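Local coordinates for Asp/Glu-specific dipeptidyl-peptidase (Flavobacterium psychrophilum, PDB 5JXF), which removes dipeptides from the N-terminus of oligopeptides as a serine peptidase of family S46, with strict specificity for Asp or Glu at P1, at residues 288-301 with 683-695. Numbering follows the deposited sequence.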
loop_
_atom_site.group_PDB
_atom_site.type_symbol
_atom_site.label_atom_id
_atom_site.label_comp_id
_atom_site.label_asym_id
_atom_site.label_seq_id
_atom_site.Cartn_x
_atom_site.Cartn_y
_atom_site.Cartn_z
ATOM N N LYS A 288 -17.282 -7.938 22.179
ATOM C CA LYS A 288 -17.161 -6.781 23.051
ATOM C C LYS A 288 -17.118 -5.464 22.287
ATOM O O LYS A 288 -16.560 -5.376 21.201
ATOM C CB LYS A 288 -15.920 -6.923 23.945
ATOM C CG LYS A 288 -15.880 -5.902 25.080
ATOM C CD LYS A 288 -14.788 -6.192 26.100
ATOM C CE LYS A 288 -13.408 -6.157 25.466
ATOM N NZ LYS A 288 -12.325 -6.372 26.474
ATOM N N THR A 289 -17.741 -4.448 22.872
ATOM C CA THR A 289 -17.756 -3.105 22.319
ATOM C C THR A 289 -17.821 -2.102 23.469
ATOM O O THR A 289 -18.338 -2.428 24.534
ATOM C CB THR A 289 -18.924 -2.970 21.311
ATOM O OG1 THR A 289 -18.404 -3.029 19.965
ATOM C CG2 THR A 289 -19.728 -1.731 21.513
ATOM N N GLN A 290 -17.233 -0.915 23.279
ATOM C CA GLN A 290 -17.231 0.125 24.307
ATOM C C GLN A 290 -17.469 1.496 23.692
ATOM O O GLN A 290 -16.573 2.321 23.685
ATOM C CB GLN A 290 -15.898 0.145 25.063
ATOM C CG GLN A 290 -15.515 -1.178 25.679
ATOM C CD GLN A 290 -14.243 -1.101 26.491
ATOM O OE1 GLN A 290 -14.280 -1.100 27.725
ATOM N NE2 GLN A 290 -13.106 -1.072 25.809
ATOM N N GLU A 291 -18.665 1.739 23.166
ATOM C CA GLU A 291 -18.909 2.970 22.420
ATOM C C GLU A 291 -19.087 4.175 23.328
ATOM O O GLU A 291 -19.078 5.318 22.862
ATOM C CB GLU A 291 -20.149 2.837 21.530
ATOM C CG GLU A 291 -20.110 1.702 20.504
ATOM C CD GLU A 291 -18.949 1.803 19.532
ATOM O OE1 GLU A 291 -18.401 2.910 19.336
ATOM O OE2 GLU A 291 -18.582 0.756 18.969
ATOM N N TYR A 292 -19.253 3.926 24.621
ATOM C CA TYR A 292 -19.682 4.987 25.516
ATOM C C TYR A 292 -18.648 5.356 26.576
ATOM O O TYR A 292 -18.999 5.814 27.663
ATOM C CB TYR A 292 -20.991 4.570 26.165
ATOM C CG TYR A 292 -21.990 4.115 25.134
ATOM C CD1 TYR A 292 -22.608 5.031 24.297
ATOM C CD2 TYR A 292 -22.292 2.762 24.971
ATOM C CE1 TYR A 292 -23.517 4.622 23.345
ATOM C CE2 TYR A 292 -23.195 2.344 24.014
ATOM C CZ TYR A 292 -23.801 3.280 23.204
ATOM O OH TYR A 292 -24.703 2.883 22.248
ATOM N N LEU A 293 -17.377 5.162 26.248
ATOM C CA LEU A 293 -16.303 5.444 27.184
ATOM C C LEU A 293 -16.116 6.943 27.368
ATOM O O LEU A 293 -16.518 7.735 26.522
ATOM C CB LEU A 293 -14.999 4.805 26.707
ATOM C CG LEU A 293 -14.893 3.292 26.890
ATOM C CD1 LEU A 293 -13.576 2.772 26.346
ATOM C CD2 LEU A 293 -15.069 2.915 28.350
ATOM N N PRO A 294 -15.527 7.335 28.502
ATOM C CA PRO A 294 -15.083 8.706 28.750
ATOM C C PRO A 294 -13.824 9.015 27.959
ATOM O O PRO A 294 -13.183 8.079 27.489
ATOM C CB PRO A 294 -14.771 8.690 30.235
ATOM C CG PRO A 294 -14.261 7.289 30.429
ATOM C CD PRO A 294 -15.232 6.468 29.655
ATOM N N SER A 295 -13.476 10.295 27.846
ATOM C CA SER A 295 -12.250 10.729 27.184
ATOM C C SER A 295 -11.031 10.003 27.719
ATOM O O SER A 295 -10.132 9.615 26.970
ATOM C CB SER A 295 -12.043 12.238 27.369
ATOM O OG SER A 295 -13.000 12.995 26.650
ATOM N N PHE A 296 -11.014 9.827 29.034
ATOM C CA PHE A 296 -9.824 9.371 29.732
ATOM C C PHE A 296 -9.550 7.896 29.472
ATOM O O PHE A 296 -8.411 7.434 29.590
ATOM C CB PHE A 296 -9.976 9.656 31.223
ATOM C CG PHE A 296 -10.563 11.012 31.512
ATOM C CD1 PHE A 296 -9.787 12.159 31.384
ATOM C CD2 PHE A 296 -11.891 11.143 31.897
ATOM C CE1 PHE A 296 -10.321 13.411 31.643
ATOM C CE2 PHE A 296 -12.431 12.390 32.154
ATOM C CZ PHE A 296 -11.642 13.529 32.026
ATOM N N ALA A 297 -10.596 7.171 29.084
ATOM C CA ALA A 297 -10.466 5.758 28.758
ATOM C C ALA A 297 -9.777 5.606 27.418
ATOM O O ALA A 297 -8.878 4.781 27.255
ATOM C CB ALA A 297 -11.834 5.080 28.738
ATOM N N VAL A 298 -10.215 6.406 26.454
ATOM C CA VAL A 298 -9.626 6.410 25.128
ATOM C C VAL A 298 -8.140 6.786 25.211
ATOM O O VAL A 298 -7.298 6.150 24.573
ATOM C CB VAL A 298 -10.383 7.383 24.192
ATOM C CG1 VAL A 298 -9.909 7.244 22.754
ATOM C CG2 VAL A 298 -11.883 7.128 24.277
ATOM N N ALA A 299 -7.818 7.794 26.021
ATOM C CA ALA A 299 -6.434 8.248 26.149
ATOM C C ALA A 299 -5.544 7.152 26.722
ATOM O O ALA A 299 -4.406 6.993 26.295
ATOM C CB ALA A 299 -6.350 9.512 27.006
ATOM N N GLN A 300 -6.067 6.382 27.670
ATOM C CA GLN A 300 -5.295 5.292 28.258
ATOM C C GLN A 300 -5.031 4.193 27.232
ATOM O O GLN A 300 -3.963 3.574 27.214
ATOM C CB GLN A 300 -6.019 4.711 29.474
ATOM C CG GLN A 300 -5.223 3.631 30.194
ATOM C CD GLN A 300 -6.040 2.893 31.242
ATOM O OE1 GLN A 300 -7.262 2.823 31.157
ATOM N NE2 GLN A 300 -5.362 2.360 32.253
ATOM N N ILE A 301 -6.020 3.941 26.386
ATOM C CA ILE A 301 -5.882 2.938 25.350
ATOM C C ILE A 301 -4.780 3.369 24.405
ATOM O O ILE A 301 -3.799 2.660 24.173
ATOM C CB ILE A 301 -7.194 2.743 24.555
ATOM C CG1 ILE A 301 -8.301 2.198 25.457
ATOM C CG2 ILE A 301 -6.955 1.846 23.348
ATOM C CD1 ILE A 301 -9.696 2.308 24.849
ATOM N N GLU A 683 -9.233 0.999 8.181
ATOM C CA GLU A 683 -9.679 2.283 8.685
ATOM C C GLU A 683 -10.704 2.197 9.807
ATOM O O GLU A 683 -10.896 3.161 10.542
ATOM C CB GLU A 683 -10.248 3.105 7.527
ATOM C CG GLU A 683 -9.166 3.594 6.532
ATOM C CD GLU A 683 -8.584 2.475 5.675
ATOM O OE1 GLU A 683 -9.267 1.433 5.483
ATOM O OE2 GLU A 683 -7.445 2.637 5.194
ATOM N N GLY A 684 -11.373 1.051 9.941
ATOM C CA GLY A 684 -12.412 0.934 10.933
ATOM C C GLY A 684 -12.057 -0.026 12.044
ATOM O O GLY A 684 -12.939 -0.540 12.737
ATOM N N THR A 685 -10.766 -0.273 12.229
ATOM C CA THR A 685 -10.332 -1.177 13.285
ATOM C C THR A 685 -10.562 -0.536 14.645
ATOM O O THR A 685 -10.453 -1.184 15.686
ATOM C CB THR A 685 -8.867 -1.555 13.115
ATOM O OG1 THR A 685 -8.146 -0.403 12.683
ATOM C CG2 THR A 685 -8.726 -2.611 12.044
ATOM N N MET A 686 -10.920 0.740 14.614
ATOM C CA MET A 686 -11.241 1.511 15.801
ATOM C C MET A 686 -12.694 1.363 16.239
ATOM O O MET A 686 -13.089 1.897 17.282
ATOM C CB MET A 686 -10.973 2.984 15.534
ATOM C CG MET A 686 -11.875 3.491 14.418
ATOM S SD MET A 686 -11.609 5.202 13.981
ATOM C CE MET A 686 -11.714 5.940 15.589
ATOM N N SER A 687 -13.493 0.659 15.452
ATOM C CA SER A 687 -14.952 0.787 15.582
ATOM C C SER A 687 -15.577 0.282 16.890
ATOM O O SER A 687 -16.744 0.540 17.121
ATOM C CB SER A 687 -15.634 0.107 14.410
ATOM O OG SER A 687 -15.207 -1.236 14.274
ATOM N N ASP A 688 -14.815 -0.410 17.736
ATOM C CA ASP A 688 -15.301 -0.812 19.069
ATOM C C ASP A 688 -15.349 0.365 20.032
ATOM O O ASP A 688 -15.996 0.303 21.083
ATOM C CB ASP A 688 -14.403 -1.874 19.702
ATOM C CG ASP A 688 -14.439 -3.198 18.981
ATOM O OD1 ASP A 688 -15.147 -3.327 17.955
ATOM O OD2 ASP A 688 -13.721 -4.107 19.449
ATOM N N ILE A 689 -14.607 1.415 19.693
ATOM C CA ILE A 689 -14.415 2.573 20.571
ATOM C C ILE A 689 -15.065 3.809 19.945
ATOM O O ILE A 689 -15.653 4.637 20.634
ATOM C CB ILE A 689 -12.907 2.827 20.818
ATOM C CG1 ILE A 689 -12.258 1.585 21.437
ATOM C CG2 ILE A 689 -12.676 4.086 21.663
ATOM C CD1 ILE A 689 -12.859 1.178 22.767
ATOM N N HIS A 690 -14.958 3.909 18.621
ATOM C CA HIS A 690 -15.560 5.010 17.873
ATOM C C HIS A 690 -15.972 4.526 16.494
ATOM O O HIS A 690 -15.135 4.044 15.728
ATOM C CB HIS A 690 -14.582 6.185 17.752
ATOM C CG HIS A 690 -15.103 7.332 16.938
ATOM N ND1 HIS A 690 -14.423 7.841 15.853
ATOM C CD2 HIS A 690 -16.224 8.080 17.063
ATOM C CE1 HIS A 690 -15.107 8.848 15.338
ATOM N NE2 HIS A 690 -16.202 9.017 16.058
ATOM N N TYR A 691 -17.260 4.643 16.182
ATOM C CA TYR A 691 -17.770 4.244 14.876
ATOM C C TYR A 691 -17.898 5.466 13.955
ATOM O O TYR A 691 -18.571 6.430 14.293
ATOM C CB TYR A 691 -19.123 3.529 15.023
ATOM C CG TYR A 691 -19.697 3.001 13.717
ATOM C CD1 TYR A 691 -19.401 1.722 13.272
ATOM C CD2 TYR A 691 -20.529 3.788 12.932
ATOM C CE1 TYR A 691 -19.922 1.243 12.087
ATOM C CE2 TYR A 691 -21.047 3.312 11.745
ATOM C CZ TYR A 691 -20.744 2.047 11.333
ATOM O OH TYR A 691 -21.258 1.586 10.147
ATOM N N ASP A 692 -17.233 5.426 12.804
ATOM C CA ASP A 692 -17.355 6.480 11.789
ATOM C C ASP A 692 -17.900 5.816 10.536
ATOM O O ASP A 692 -17.247 4.951 9.957
ATOM C CB ASP A 692 -16.002 7.160 11.536
ATOM C CG ASP A 692 -16.049 8.258 10.442
ATOM O OD1 ASP A 692 -16.947 8.281 9.571
ATOM O OD2 ASP A 692 -15.137 9.107 10.448
ATOM N N PRO A 693 -19.114 6.208 10.124
ATOM C CA PRO A 693 -19.851 5.536 9.042
ATOM C C PRO A 693 -19.240 5.714 7.653
ATOM O O PRO A 693 -19.545 4.936 6.739
ATOM C CB PRO A 693 -21.235 6.196 9.100
ATOM C CG PRO A 693 -21.007 7.514 9.767
ATOM C CD PRO A 693 -19.894 7.292 10.746
ATOM N N SER A 694 -18.394 6.725 7.480
ATOM C CA SER A 694 -17.870 6.975 6.163
ATOM C C SER A 694 -16.698 6.036 5.870
ATOM O O SER A 694 -16.362 5.816 4.705
ATOM C CB SER A 694 -17.456 8.446 6.018
ATOM O OG SER A 694 -16.306 8.719 6.782
ATOM N N ILE A 695 -16.095 5.461 6.916
ATOM C CA ILE A 695 -14.954 4.562 6.722
ATOM C C ILE A 695 -15.034 3.201 7.456
ATOM O O ILE A 695 -14.132 2.375 7.337
ATOM C CB ILE A 695 -13.630 5.259 7.140
ATOM C CG1 ILE A 695 -13.672 5.684 8.616
ATOM C CG2 ILE A 695 -13.275 6.460 6.183
ATOM C CD1 ILE A 695 -12.333 6.332 9.115
#
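Gln290 N donates to Asp688 O in a backbone hydrogen bond of 2.8 Å that joins 288-301 to 683-695. Next along the chain, Glu291 folds back on itself: the bend at chi2, -59°, lays the carboxylate against the backbone of Ser687 to Ile689. There OE2 of Glu291 comes within 2.6 Å of Ser687 O, so short an oxygen-oxygen approach that it would be consistent with a protonated acid. OE1 of the same group lies beside the backbone of Ile689, 3.5 Å from its O. The apolar half belongs to Ile689, whose CD1 meets Ile301 CD1 tip to tip at 4.0 Å and touches Leu293 CD1. The Ile689 and Gln290 side chains lie side by side, with CD1 near Gln290 CB and NE2. CG2 of Ile689 packs against Val298 CG2 at 4.1 Å; one isoleucine fills the angle between the 289-293 loop and the first turns of helix 295-325. An alanine in place of Glu291 would probably leave the buried Ser687 O without its acid partner and open a gap beside the 687-689 backbone. Farther out, Asp688 turns its carboxylate past Thr289 to Lys347, a salt bridge through OD2, and to Thr658, which hydrogen-bonds OD1. Ser687 OG donates to Gly684 O at 2.8 Å, which ties off the type I turn, and it also hydrogen-bonds Arg680 NH1. Arg680 probably recognises the acidic P1 side chain; Thr658 lines the pocket of the bound aspartic acid. The loop leading into helix 295-325, and the helix's first turns, thus meet the 683-695 loop behind the S1 pocket through one backbone hydrogen bond and the apolar packing on Ile689, with the Glu291 carboxylate set among carbonyl oxygens.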